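Local coordinates for protein polyketide synthase PksL (Bacillus subtilis, PDB 5E1V) that probably removes water from beta-hydroxyacyl intermediates, as the monomeric dehydratase domain of a trans-AT polyketide synthase split module linked to bacillaene, at residues 153-158 and 187-192; 171-176 and 233-238; 57-62 and 218-223; 86-91 and 106-111. All blocks are in the same frame, centred on the assembly; numbering follows the deposited sequence.

Interaction 1: residues 153-158 and 187-192; sequences SEYMKA and MFHPTL
Thr191, in the first turn of helix 190-203, the long helix that a hotdog fold wraps its sheet around, ties that turn to the short 3-10 segment at Tyr155 and Met156. Its OG1 donates to Tyr155 O at 2.8 Å, reaching the carbonyl from a direction tilted 26° out of its plane. With chi1 at -62°, OG1 lies opposite the carbonyl carbon, while CG2, opposite the backbone N, lies against the chain from Tyr155 O, the hydroxyl's own acceptor, to Ala158 N at 3.8 Å. A threonine suits this place because its hydroxyl satisfies a buried carbonyl while its methyl packs on the backbone and CB of Ala158. Met156, its chain bent back, brings CE to 3.8 Å from Thr191 OG1. A valine here would lose the donor and would probably leave Tyr155 O without its mate from the helix. His189 caps the same helix: ND1 accepts from Thr191 N at 3.2 Å, nearly in the ring plane. On the other nitrogen, a water 2.7 Å from His189 NE2 also bonds Tyr155 OH, and Tyr155 CE2 meets the imidazole edge. This N-capping His-Pro start is consistent with the HPxLLD-type sequence of polyketide synthase dehydratases.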
loop_
_atom_site.group_PDB
_atom_site.type_symbol
_atom_site.label_atom_id
_atom_site.label_comp_id
_atom_site.label_asym_id
_atom_site.label_seq_id
_atom_site.Cartn_x
_atom_site.Cartn_y
_atom_site.Cartn_z
ATOM N N SER A 153 -3.958 2.886 -14.165
ATOM C CA SER A 153 -3.972 2.306 -15.493
ATOM C C SER A 153 -2.996 1.188 -15.460
ATOM O O SER A 153 -2.093 1.157 -14.603
ATOM C CB SER A 153 -3.555 3.376 -16.516
ATOM O OG SER A 153 -2.274 3.883 -16.174
ATOM N N GLU A 154 -3.232 0.233 -16.346
ATOM C CA GLU A 154 -2.326 -0.819 -16.682
ATOM C C GLU A 154 -1.678 -1.571 -15.463
ATOM O O GLU A 154 -2.370 -2.222 -14.690
ATOM C CB GLU A 154 -1.319 -0.234 -17.684
ATOM C CG GLU A 154 -1.213 -0.930 -19.024
ATOM C CD GLU A 154 0.152 -1.528 -19.234
ATOM O OE1 GLU A 154 0.931 -0.959 -20.026
ATOM O OE2 GLU A 154 0.460 -2.535 -18.550
ATOM N N TYR A 155 -0.364 -1.537 -15.371
ATOM C CA TYR A 155 0.420 -2.135 -14.262
ATOM C C TYR A 155 -0.173 -1.933 -12.862
ATOM O O TYR A 155 -0.112 -2.867 -12.005
ATOM C CB TYR A 155 1.800 -1.514 -14.275
ATOM C CG TYR A 155 2.939 -2.324 -13.783
ATOM C CD1 TYR A 155 3.736 -3.017 -14.685
ATOM C CD2 TYR A 155 3.270 -2.390 -12.409
ATOM C CE1 TYR A 155 4.852 -3.686 -14.283
ATOM C CE2 TYR A 155 4.389 -3.074 -11.995
ATOM C CZ TYR A 155 5.153 -3.716 -12.894
ATOM O OH TYR A 155 6.213 -4.437 -12.503
ATOM N N MET A 156 -0.777 -0.772 -12.633
ATOM C CA MET A 156 -1.333 -0.345 -11.308
ATOM C C MET A 156 -2.787 -0.813 -11.016
ATOM O O MET A 156 -3.335 -0.555 -9.917
ATOM C CB MET A 156 -1.251 1.188 -11.172
ATOM C CG MET A 156 0.110 1.732 -10.745
ATOM S SD MET A 156 0.205 2.054 -8.942
ATOM C CE MET A 156 -0.556 0.705 -8.120
ATOM N N LYS A 157 -3.454 -1.431 -12.010
ATOM C CA LYS A 157 -4.845 -1.817 -11.843
ATOM C C LYS A 157 -4.836 -3.263 -11.498
ATOM O O LYS A 157 -4.364 -4.023 -12.292
ATOM C CB LYS A 157 -5.683 -1.652 -13.155
ATOM C CG LYS A 157 -6.437 -0.382 -13.246
ATOM C CD LYS A 157 -7.258 -0.263 -14.525
ATOM C CE LYS A 157 -8.742 -0.517 -14.250
ATOM N NZ LYS A 157 -9.412 -0.554 -15.599
ATOM N N ALA A 158 -5.347 -3.650 -10.319
ATOM C CA ALA A 158 -5.443 -4.995 -9.948
ATOM C C ALA A 158 -6.679 -5.546 -10.771
ATOM O O ALA A 158 -7.432 -4.749 -11.291
ATOM C CB ALA A 158 -5.661 -5.157 -8.424
ATOM N N MET A 187 7.935 -8.010 -2.859
ATOM C CA MET A 187 7.675 -8.645 -1.570
ATOM C C MET A 187 6.201 -8.404 -1.178
ATOM O O MET A 187 5.491 -9.304 -0.767
ATOM C CB MET A 187 8.596 -8.123 -0.529
ATOM C CG MET A 187 10.029 -8.514 -0.734
ATOM S SD MET A 187 11.096 -8.014 0.612
ATOM C CE MET A 187 10.490 -9.072 1.867
ATOM N N PHE A 188 5.770 -7.143 -1.266
ATOM C CA PHE A 188 4.389 -6.784 -1.024
ATOM C C PHE A 188 3.941 -5.903 -2.173
ATOM O O PHE A 188 4.068 -4.643 -2.122
ATOM C CB PHE A 188 4.311 -6.142 0.402
ATOM C CG PHE A 188 4.774 -7.096 1.424
ATOM C CD1 PHE A 188 3.914 -8.129 1.785
ATOM C CD2 PHE A 188 6.032 -7.002 2.055
ATOM C CE1 PHE A 188 4.337 -9.118 2.681
ATOM C CE2 PHE A 188 6.438 -7.998 2.928
ATOM C CZ PHE A 188 5.573 -9.075 3.224
ATOM N N HIS A 189 3.457 -6.587 -3.248
ATOM C CA HIS A 189 3.299 -5.897 -4.473
ATOM C C HIS A 189 2.434 -4.670 -4.329
ATOM O O HIS A 189 1.253 -4.785 -4.006
ATOM C CB HIS A 189 2.682 -6.801 -5.562
ATOM C CG HIS A 189 3.037 -6.356 -6.943
ATOM N ND1 HIS A 189 2.426 -5.304 -7.548
ATOM C CD2 HIS A 189 3.865 -6.898 -7.867
ATOM C CE1 HIS A 189 2.910 -5.141 -8.748
ATOM N NE2 HIS A 189 3.817 -6.081 -8.956
ATOM N N PRO A 190 2.977 -3.459 -4.638
ATOM C CA PRO A 190 2.082 -2.250 -4.603
ATOM C C PRO A 190 0.740 -2.268 -5.296
ATOM O O PRO A 190 -0.153 -1.755 -4.783
ATOM C CB PRO A 190 2.948 -1.171 -5.134
ATOM C CG PRO A 190 4.368 -1.626 -4.696
ATOM C CD PRO A 190 4.341 -3.048 -5.042
ATOM N N THR A 191 0.568 -2.960 -6.398
ATOM C CA THR A 191 -0.757 -3.135 -6.983
ATOM C C THR A 191 -1.742 -3.947 -6.161
ATOM O O THR A 191 -2.943 -3.637 -6.026
ATOM C CB THR A 191 -0.530 -3.787 -8.388
ATOM O OG1 THR A 191 0.254 -2.854 -9.182
ATOM C CG2 THR A 191 -1.765 -3.947 -9.064
ATOM N N LEU A 192 -1.243 -4.996 -5.543
ATOM C CA LEU A 192 -2.072 -5.765 -4.624
ATOM C C LEU A 192 -2.429 -4.927 -3.414
ATOM O O LEU A 192 -3.561 -4.931 -2.995
ATOM C CB LEU A 192 -1.323 -7.002 -4.246
ATOM C CG LEU A 192 -1.062 -8.095 -5.305
ATOM C CD1 LEU A 192 -0.384 -9.246 -4.678
ATOM C CD2 LEU A 192 -2.383 -8.522 -5.932
HETATM O O HOH W 1 5.190 -6.816 -11.187
#

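Interaction 2: residues 171-176 and 233-238; sequences LELSLG and CMTRIK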
loop_
_atom_site.group_PDB
_atom_site.type_symbol
_atom_site.label_atom_id
_atom_site.label_comp_id
_atom_site.label_asym_id
_atom_site.label_seq_id
_atom_site.Cartn_x
_atom_site.Cartn_y
_atom_site.Cartn_z
ATOM N N LEU A 171 -11.910 -9.077 -0.905
ATOM C CA LEU A 171 -11.344 -8.612 -2.207
ATOM C C LEU A 171 -10.540 -9.712 -2.786
ATOM O O LEU A 171 -9.639 -10.220 -2.125
ATOM C CB LEU A 171 -10.391 -7.388 -2.010
ATOM C CG LEU A 171 -10.857 -6.341 -1.023
ATOM C CD1 LEU A 171 -9.870 -5.173 -0.914
ATOM C CD2 LEU A 171 -12.221 -5.819 -1.513
ATOM N N GLU A 172 -10.867 -10.122 -4.017
ATOM C CA GLU A 172 -10.172 -11.193 -4.711
ATOM C C GLU A 172 -9.358 -10.475 -5.749
ATOM O O GLU A 172 -9.905 -10.017 -6.739
ATOM C CB GLU A 172 -11.185 -12.151 -5.414
ATOM C CG GLU A 172 -10.565 -13.246 -6.271
ATOM C CD GLU A 172 -11.595 -14.130 -7.014
ATOM O OE1 GLU A 172 -12.811 -13.838 -7.024
ATOM O OE2 GLU A 172 -11.144 -15.102 -7.617
ATOM N N LEU A 173 -8.056 -10.346 -5.475
ATOM C CA LEU A 173 -7.143 -9.460 -6.168
ATOM C C LEU A 173 -6.075 -10.259 -6.863
ATOM O O LEU A 173 -5.567 -11.197 -6.306
ATOM C CB LEU A 173 -6.457 -8.525 -5.134
ATOM C CG LEU A 173 -7.399 -7.465 -4.601
ATOM C CD1 LEU A 173 -6.792 -6.698 -3.427
ATOM C CD2 LEU A 173 -7.907 -6.528 -5.691
ATOM N N SER A 174 -5.689 -9.884 -8.078
ATOM C CA SER A 174 -4.502 -10.471 -8.716
ATOM C C SER A 174 -3.868 -9.410 -9.679
ATOM O O SER A 174 -4.480 -8.450 -10.009
ATOM C CB SER A 174 -4.803 -11.850 -9.403
ATOM O OG SER A 174 -5.607 -11.700 -10.564
ATOM N N LEU A 175 -2.619 -9.584 -10.063
ATOM C CA LEU A 175 -1.972 -8.711 -11.049
ATOM C C LEU A 175 -2.604 -8.864 -12.450
ATOM O O LEU A 175 -2.990 -9.978 -12.870
ATOM C CB LEU A 175 -0.523 -9.087 -11.070
ATOM C CG LEU A 175 0.475 -8.404 -10.171
ATOM C CD1 LEU A 175 -0.016 -7.547 -9.000
ATOM C CD2 LEU A 175 1.776 -9.091 -9.856
ATOM N N GLY A 176 -2.641 -7.747 -13.191
ATOM C CA GLY A 176 -2.907 -7.794 -14.605
ATOM C C GLY A 176 -1.745 -8.414 -15.301
ATOM O O GLY A 176 -0.687 -8.608 -14.712
ATOM N N CYS A 233 -3.940 -12.066 -3.831
ATOM C CA CYS A 233 -4.267 -12.298 -2.473
ATOM C C CYS A 233 -5.747 -12.200 -2.325
ATOM O O CYS A 233 -6.468 -11.709 -3.247
ATOM C CB CYS A 233 -3.561 -11.258 -1.579
ATOM S SG CYS A 233 -4.004 -9.556 -1.961
ATOM N N MET A 234 -6.203 -12.630 -1.141
ATOM C CA MET A 234 -7.545 -12.409 -0.735
ATOM C C MET A 234 -7.526 -11.438 0.437
ATOM O O MET A 234 -7.004 -11.747 1.489
ATOM C CB MET A 234 -8.199 -13.746 -0.357
ATOM C CG MET A 234 -8.276 -14.752 -1.523
ATOM S SD MET A 234 -9.740 -14.368 -2.512
ATOM C CE MET A 234 -9.587 -15.553 -3.851
ATOM N N THR A 235 -8.080 -10.261 0.241
ATOM C CA THR A 235 -8.112 -9.253 1.320
ATOM C C THR A 235 -9.484 -9.068 1.976
ATOM O O THR A 235 -10.482 -8.674 1.324
ATOM C CB THR A 235 -7.666 -7.874 0.845
ATOM O OG1 THR A 235 -6.396 -8.004 0.216
ATOM C CG2 THR A 235 -7.635 -6.887 2.021
ATOM N N ARG A 236 -9.503 -9.193 3.296
ATOM C CA ARG A 236 -10.752 -9.002 4.001
ATOM C C ARG A 236 -10.690 -7.719 4.754
ATOM O O ARG A 236 -9.666 -7.388 5.367
ATOM C CB ARG A 236 -11.004 -10.135 4.992
ATOM C CG ARG A 236 -12.311 -9.904 5.770
ATOM C CD ARG A 236 -12.558 -10.984 6.773
ATOM N NE ARG A 236 -11.581 -10.996 7.847
ATOM C CZ ARG A 236 -11.380 -12.067 8.611
ATOM N NH1 ARG A 236 -12.136 -13.150 8.439
ATOM N NH2 ARG A 236 -10.481 -12.057 9.569
ATOM N N ILE A 237 -11.777 -6.972 4.677
ATOM C CA ILE A 237 -11.922 -5.787 5.429
ATOM C C ILE A 237 -13.241 -5.950 6.185
ATOM O O ILE A 237 -14.297 -6.123 5.552
ATOM C CB ILE A 237 -11.975 -4.554 4.517
ATOM C CG1 ILE A 237 -10.693 -4.514 3.648
ATOM C CG2 ILE A 237 -12.117 -3.299 5.369
ATOM C CD1 ILE A 237 -10.852 -3.929 2.293
ATOM N N LYS A 238 -13.154 -5.883 7.505
ATOM C CA LYS A 238 -14.328 -5.982 8.367
ATOM C C LYS A 238 -14.934 -4.629 8.619
ATOM O O LYS A 238 -14.236 -3.615 8.923
ATOM C CB LYS A 238 -13.954 -6.649 9.700
ATOM C CG LYS A 238 -13.421 -8.074 9.638
ATOM C CD LYS A 238 -13.438 -8.655 11.064
ATOM C CE LYS A 238 -12.464 -9.797 11.289
ATOM N NZ LYS A 238 -11.027 -9.353 11.346
#
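Cys233 and Leu173 form a hydrogen-bonded pair of antiparallel strands 232-245 and 168-174, neighbours in the second hotdog half of the domain. The bond from Leu173 N to Cys233 O is 3.1 Å long. Cys233 SG lies 4.1 Å from Leu173 CB, a small apolar fit. Met234 turns to the opposite face, where it forms a non-hydrogen-bonded pair with Glu172. A bend at chi2 (-83°) lays its thioether along the glutamate's CB-CG stem, with Met234 CE 3.5 Å from Glu172 CG and close to the edge of the carboxylate. Thr235 returns to the side of Leu171 and Leu173. Its backbone exchanges two bonds with Leu171, the shorter from Leu171 N to Thr235 O at 2.7 Å, and its OG1 bonds Ser196 on helix 190-203. Further along, Ile237 CD1 touches Leu171 CD1 at 3.6 Å, on the side packed by Ala200 and Leu203. Beta-branched Thr235 and Ile237 suit an extended strand. The chemistry thus divides by face: Leu173 and Ile237 pack on the helix, Cys233 on Phe255, and a serine satisfies the threonine hydroxyl, whereas the other face probably tolerates the charge of Glu172 because that residue is partly exposed and its OE1 bonds Tyr163 OH.

Interaction 3: residues 57-62 and 218-223; sequences LSIYQP and LFYESF
Leu57 O is gripped by two donors of strand 215-225: Tyr220 N at 3.0 Å, lying in the carbonyl plane, and the weaker C-H of Phe219, whose CA is 3.2 Å from it. These antiparallel strands meet where the two halves of the double-hotdog dehydratase fold come together, 53-59 belonging to the first and 215-225 to the second. Further along, Ile59 N donates to Leu218 O at 2.9 Å, while the return bond from Leu57 N to Tyr220 O is weak. Leu57 and Tyr220 point the same way, toward the side of helix 34-44. There Leu57 CD2 sits over one face of the phenol, 4.0 Å from the ring centroid, in a CH-pi contact. Tyrosine suits the spot because its ring offers the leucine a broad flat surface while its hydroxyl bonds Gly31 O. Replacing the tyrosine by alanine removes ring and hydroxyl, and would probably open a gap beside Leu57 and leave Gly31 O without that partner. On the other face of the strand pair, Phe219 extends with CG opposite its own backbone N (chi1 -176°), which sets the ring edge against the serine: Ser58 OG lies in the ring plane, 3.6 Å from Phe219 CD1.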
loop_
_atom_site.group_PDB
_atom_site.type_symbol
_atom_site.label_atom_id
_atom_site.label_comp_id
_atom_site.label_asym_id
_atom_site.label_seq_id
_atom_site.Cartn_x
_atom_site.Cartn_y
_atom_site.Cartn_z
ATOM N N LEU A 57 4.148 4.258 10.447
ATOM C CA LEU A 57 4.550 4.942 9.223
ATOM C C LEU A 57 3.723 6.156 9.010
ATOM O O LEU A 57 2.499 6.089 9.025
ATOM C CB LEU A 57 4.389 3.990 7.969
ATOM C CG LEU A 57 5.058 4.521 6.735
ATOM C CD1 LEU A 57 5.806 3.537 5.791
ATOM C CD2 LEU A 57 3.976 5.284 5.889
ATOM N N SER A 58 4.369 7.304 8.822
ATOM C CA SER A 58 3.706 8.526 8.478
ATOM C C SER A 58 4.154 9.057 7.158
ATOM O O SER A 58 5.311 9.130 6.940
ATOM C CB SER A 58 4.069 9.618 9.505
ATOM O OG SER A 58 3.382 9.332 10.620
ATOM N N ILE A 59 3.186 9.456 6.360
ATOM C CA ILE A 59 3.369 10.195 5.098
ATOM C C ILE A 59 3.140 11.666 5.314
ATOM O O ILE A 59 2.072 12.071 5.741
ATOM C CB ILE A 59 2.549 9.592 3.987
ATOM C CG1 ILE A 59 2.941 8.103 3.830
ATOM C CG2 ILE A 59 2.694 10.338 2.648
ATOM C CD1 ILE A 59 2.044 7.446 2.789
ATOM N N TYR A 60 4.166 12.438 5.004
ATOM C CA TYR A 60 4.205 13.915 5.194
ATOM C C TYR A 60 3.695 14.617 3.958
ATOM O O TYR A 60 3.012 15.604 4.075
ATOM C CB TYR A 60 5.595 14.392 5.602
ATOM C CG TYR A 60 5.843 13.918 6.964
ATOM C CD1 TYR A 60 5.415 14.685 8.047
ATOM C CD2 TYR A 60 6.295 12.634 7.195
ATOM C CE1 TYR A 60 5.518 14.202 9.307
ATOM C CE2 TYR A 60 6.442 12.171 8.443
ATOM C CZ TYR A 60 6.008 12.945 9.494
ATOM O OH TYR A 60 6.106 12.419 10.734
ATOM N N GLN A 61 3.965 14.061 2.769
ATOM C CA GLN A 61 3.492 14.600 1.543
ATOM C C GLN A 61 3.574 13.557 0.439
ATOM O O GLN A 61 4.372 12.696 0.530
ATOM C CB GLN A 61 4.286 15.867 1.118
ATOM C CG GLN A 61 5.749 15.677 0.849
ATOM C CD GLN A 61 6.545 16.966 0.934
ATOM O OE1 GLN A 61 6.391 17.858 0.103
ATOM N NE2 GLN A 61 7.425 17.058 1.901
ATOM N N PRO A 62 2.772 13.712 -0.630
ATOM C CA PRO A 62 2.851 12.803 -1.784
ATOM C C PRO A 62 4.124 12.939 -2.561
ATOM O O PRO A 62 4.695 14.047 -2.675
ATOM C CB PRO A 62 1.599 13.133 -2.598
ATOM C CG PRO A 62 0.706 13.856 -1.653
ATOM C CD PRO A 62 1.612 14.617 -0.759
ATOM N N LEU A 218 -1.992 8.562 4.890
ATOM C CA LEU A 218 -1.429 9.409 5.923
ATOM C C LEU A 218 -0.587 8.589 6.920
ATOM O O LEU A 218 0.482 8.990 7.244
ATOM C CB LEU A 218 -2.539 10.085 6.704
ATOM C CG LEU A 218 -1.993 10.923 7.903
ATOM C CD1 LEU A 218 -1.160 12.134 7.480
ATOM C CD2 LEU A 218 -3.068 11.347 8.926
ATOM N N PHE A 219 -1.134 7.515 7.416
ATOM C CA PHE A 219 -0.571 6.726 8.533
ATOM C C PHE A 219 -0.962 5.240 8.550
ATOM O O PHE A 219 -2.140 4.892 8.357
ATOM C CB PHE A 219 -1.015 7.371 9.877
ATOM C CG PHE A 219 -0.444 6.731 11.123
ATOM C CD1 PHE A 219 0.761 7.129 11.650
ATOM C CD2 PHE A 219 -1.225 5.864 11.866
ATOM C CE1 PHE A 219 1.245 6.571 12.839
ATOM C CE2 PHE A 219 -0.762 5.309 13.044
ATOM C CZ PHE A 219 0.494 5.616 13.522
ATOM N N TYR A 220 0.032 4.372 8.893
ATOM C CA TYR A 220 -0.132 2.961 9.095
ATOM C C TYR A 220 0.285 2.704 10.508
ATOM O O TYR A 220 1.412 2.968 10.826
ATOM C CB TYR A 220 0.762 2.022 8.166
ATOM C CG TYR A 220 0.806 2.378 6.705
ATOM C CD1 TYR A 220 -0.246 3.072 6.145
ATOM C CD2 TYR A 220 1.938 2.057 5.865
ATOM C CE1 TYR A 220 -0.239 3.491 4.829
ATOM C CE2 TYR A 220 1.953 2.520 4.531
ATOM C CZ TYR A 220 0.856 3.219 4.029
ATOM O OH TYR A 220 0.691 3.740 2.737
ATOM N N GLU A 221 -0.572 2.102 11.334
ATOM C CA GLU A 221 -0.192 1.745 12.700
ATOM C C GLU A 221 0.872 0.617 12.695
ATOM O O GLU A 221 1.970 0.686 13.311
ATOM C CB GLU A 221 -1.431 1.316 13.513
ATOM C CG GLU A 221 -1.017 0.893 14.908
ATOM C CD GLU A 221 -2.182 0.756 15.851
ATOM O OE1 GLU A 221 -3.065 1.629 15.842
ATOM O OE2 GLU A 221 -2.198 -0.248 16.584
ATOM N N SER A 222 0.567 -0.409 11.912
ATOM C CA SER A 222 1.464 -1.560 11.756
ATOM C C SER A 222 1.203 -2.382 10.509
ATOM O O SER A 222 0.094 -2.431 9.963
ATOM C CB SER A 222 1.358 -2.550 12.936
ATOM O OG SER A 222 0.078 -2.926 13.139
ATOM N N PHE A 223 2.266 -3.050 10.126
ATOM C CA PHE A 223 2.254 -4.034 9.102
ATOM C C PHE A 223 3.100 -5.160 9.566
ATOM O O PHE A 223 4.223 -4.979 10.015
ATOM C CB PHE A 223 2.808 -3.510 7.740
ATOM C CG PHE A 223 2.670 -4.507 6.672
ATOM C CD1 PHE A 223 1.477 -4.690 6.065
ATOM C CD2 PHE A 223 3.691 -5.267 6.312
ATOM C CE1 PHE A 223 1.315 -5.605 5.018
ATOM C CE2 PHE A 223 3.588 -6.182 5.288
ATOM C CZ PHE A 223 2.382 -6.366 4.658
#

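Interaction 4: residues 86-91 and 106-111; sequences QITAKG and YMKADM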
loop_
_atom_site.group_PDB
_atom_site.type_symbol
_atom_site.label_atom_id
_atom_site.label_comp_id
_atom_site.label_asym_id
_atom_site.label_seq_id
_atom_site.Cartn_x
_atom_site.Cartn_y
_atom_site.Cartn_z
ATOM N N GLN A 86 14.730 3.416 13.088
ATOM C CA GLN A 86 13.924 4.578 12.707
ATOM C C GLN A 86 14.289 4.720 11.231
ATOM O O GLN A 86 15.432 4.706 10.865
ATOM C CB GLN A 86 14.290 5.855 13.476
ATOM C CG GLN A 86 13.137 6.946 13.742
ATOM C CD GLN A 86 11.881 7.198 12.766
ATOM O OE1 GLN A 86 11.998 7.627 11.610
ATOM N NE2 GLN A 86 10.634 7.049 13.343
ATOM N N ILE A 87 13.267 4.886 10.441
ATOM C CA ILE A 87 13.388 5.049 8.986
ATOM C C ILE A 87 12.961 6.467 8.616
ATOM O O ILE A 87 11.949 6.961 9.055
ATOM C CB ILE A 87 12.425 4.033 8.300
ATOM C CG1 ILE A 87 12.753 2.583 8.654
ATOM C CG2 ILE A 87 12.485 4.160 6.774
ATOM C CD1 ILE A 87 11.537 1.715 8.507
ATOM N N THR A 88 13.721 7.120 7.764
ATOM C CA THR A 88 13.288 8.416 7.227
ATOM C C THR A 88 13.539 8.422 5.686
ATOM O O THR A 88 14.531 7.835 5.201
ATOM C CB THR A 88 14.158 9.523 7.869
ATOM O OG1 THR A 88 15.495 9.225 7.441
ATOM C CG2 THR A 88 14.136 9.486 9.358
ATOM N N ALA A 89 12.612 8.981 4.899
ATOM C CA ALA A 89 12.837 8.997 3.491
ATOM C C ALA A 89 12.720 10.466 3.062
ATOM O O ALA A 89 11.700 11.082 3.209
ATOM C CB ALA A 89 11.854 8.166 2.764
ATOM N N LYS A 90 13.812 10.990 2.587
ATOM C CA LYS A 90 13.838 12.387 2.190
ATOM C C LYS A 90 14.388 12.446 0.765
ATOM O O LYS A 90 15.316 11.730 0.413
ATOM C CB LYS A 90 14.698 13.183 3.169
ATOM C CG LYS A 90 15.938 12.469 3.589
ATOM C CD LYS A 90 16.711 13.261 4.655
ATOM C CE LYS A 90 16.206 13.008 6.049
ATOM N NZ LYS A 90 17.222 12.234 6.801
ATOM N N GLY A 91 13.811 13.314 -0.046
ATOM C CA GLY A 91 14.151 13.360 -1.401
ATOM C C GLY A 91 14.443 14.770 -1.954
ATOM O O GLY A 91 13.960 15.787 -1.470
ATOM N N TYR A 106 9.426 12.967 2.999
ATOM C CA TYR A 106 8.276 12.250 2.524
ATOM C C TYR A 106 7.632 11.283 3.508
ATOM O O TYR A 106 6.395 11.149 3.490
ATOM C CB TYR A 106 8.688 11.518 1.211
ATOM C CG TYR A 106 8.918 12.498 0.062
ATOM C CD1 TYR A 106 7.831 12.991 -0.680
ATOM C CD2 TYR A 106 10.174 12.860 -0.329
ATOM C CE1 TYR A 106 8.033 13.860 -1.726
ATOM C CE2 TYR A 106 10.384 13.725 -1.385
ATOM C CZ TYR A 106 9.306 14.197 -2.081
ATOM O OH TYR A 106 9.478 15.031 -3.176
ATOM N N MET A 107 8.417 10.520 4.253
ATOM C CA MET A 107 7.856 9.406 5.068
ATOM C C MET A 107 8.835 9.199 6.238
ATOM O O MET A 107 10.033 9.291 6.085
ATOM C CB MET A 107 7.760 8.129 4.150
ATOM C CG MET A 107 7.285 6.895 4.836
ATOM S SD MET A 107 8.647 6.030 5.544
ATOM C CE MET A 107 9.509 5.312 4.099
ATOM N N LYS A 108 8.334 8.761 7.371
ATOM C CA LYS A 108 9.147 8.171 8.420
ATOM C C LYS A 108 8.378 6.961 8.973
ATOM O O LYS A 108 7.182 6.876 8.815
ATOM C CB LYS A 108 9.191 9.168 9.587
ATOM C CG LYS A 108 10.023 10.397 9.351
ATOM C CD LYS A 108 9.781 11.423 10.505
ATOM C CE LYS A 108 10.759 11.146 11.602
ATOM N NZ LYS A 108 10.467 11.978 12.815
ATOM N N ALA A 109 9.070 6.074 9.664
ATOM C CA ALA A 109 8.506 4.875 10.163
ATOM C C ALA A 109 9.484 4.232 11.130
ATOM O O ALA A 109 10.655 4.572 11.178
ATOM C CB ALA A 109 8.233 3.891 8.985
ATOM N N ASP A 110 8.995 3.245 11.860
ATOM C CA ASP A 110 9.806 2.430 12.725
ATOM C C ASP A 110 9.753 0.986 12.246
ATOM O O ASP A 110 8.713 0.549 11.777
ATOM C CB ASP A 110 9.281 2.448 14.147
ATOM C CG ASP A 110 9.180 3.915 14.736
ATOM O OD1 ASP A 110 10.096 4.706 14.484
ATOM O OD2 ASP A 110 8.151 4.213 15.387
ATOM N N MET A 111 10.863 0.270 12.353
ATOM C CA MET A 111 10.813 -1.145 11.995
ATOM C C MET A 111 11.375 -1.862 13.221
ATOM O O MET A 111 12.454 -1.486 13.671
ATOM C CB MET A 111 11.648 -1.444 10.771
ATOM C CG MET A 111 11.721 -2.930 10.427
ATOM S SD MET A 111 10.147 -3.371 9.691
ATOM C CE MET A 111 10.435 -3.353 7.932
#
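Ala89 O receives two N-H groups from the facing strand, Tyr106 N at 3.0 Å and Met107 N by a weak bond at 3.5 Å, the signature of a classic beta bulge in the hairpin of strands 84-94 and 104-112. Past the bulge the antiparallel pairing is regular, with Ile87 N bonding Ala109 O at 2.7 Å. On the inner face the side chains are apolar. Met107, bent at chi2 and chi3, curls its methyl back across the strands, so that CE rests 3.9 Å from Ala89 CB and also near Ile87 CG2. Ile87 reaches the other way with CD1, touching Ala109 CB and, at 3.9 Å, Met111 CB. Small alanines suit this layer, since larger side chains from the neighbouring strand fill the space above them. The opposite face is polar and partly exposed: Gln86 lies by Asp110, but the bond from its NE2 to Asp110 OD1 is weak and the amide's orientation doubtful. Behind the apolar layer, Ile38 of helix 34-44 packs on Ile87 and Met107, and Tyr34 on Met107 and Tyr106. At the bulged end the phenol edge lies against Gly91, where a CB would probably collide with the ring; Gly91 N sits in the ring plane, 3.7 Å from Tyr106 CD2.

Interactions 3 and 4 share one neighbourhood, their centres about 9 Å apart: strands 53-59 and 104-112 run side by side, probably joined by a bond from Ser58 N to Lys108 O, and both contacts turn apolar faces to helix 34-44. Interaction 2 is another antiparallel pairing, in the second half, with helix 190-203 against it. Interaction 1, the only one not built on paired strands, anchors the start of that helix through side-chain bonds and a water, and touches interaction 2 through Ala158 and Leu173. Interactions 1 and 2 are mostly buried, whereas 3 and 4 are only partly so; the outer face of 4 is polar, that of 3 mixes a serine with a phenylalanine. Phe188 against Phe223 connects interaction 1 to the junction between halves.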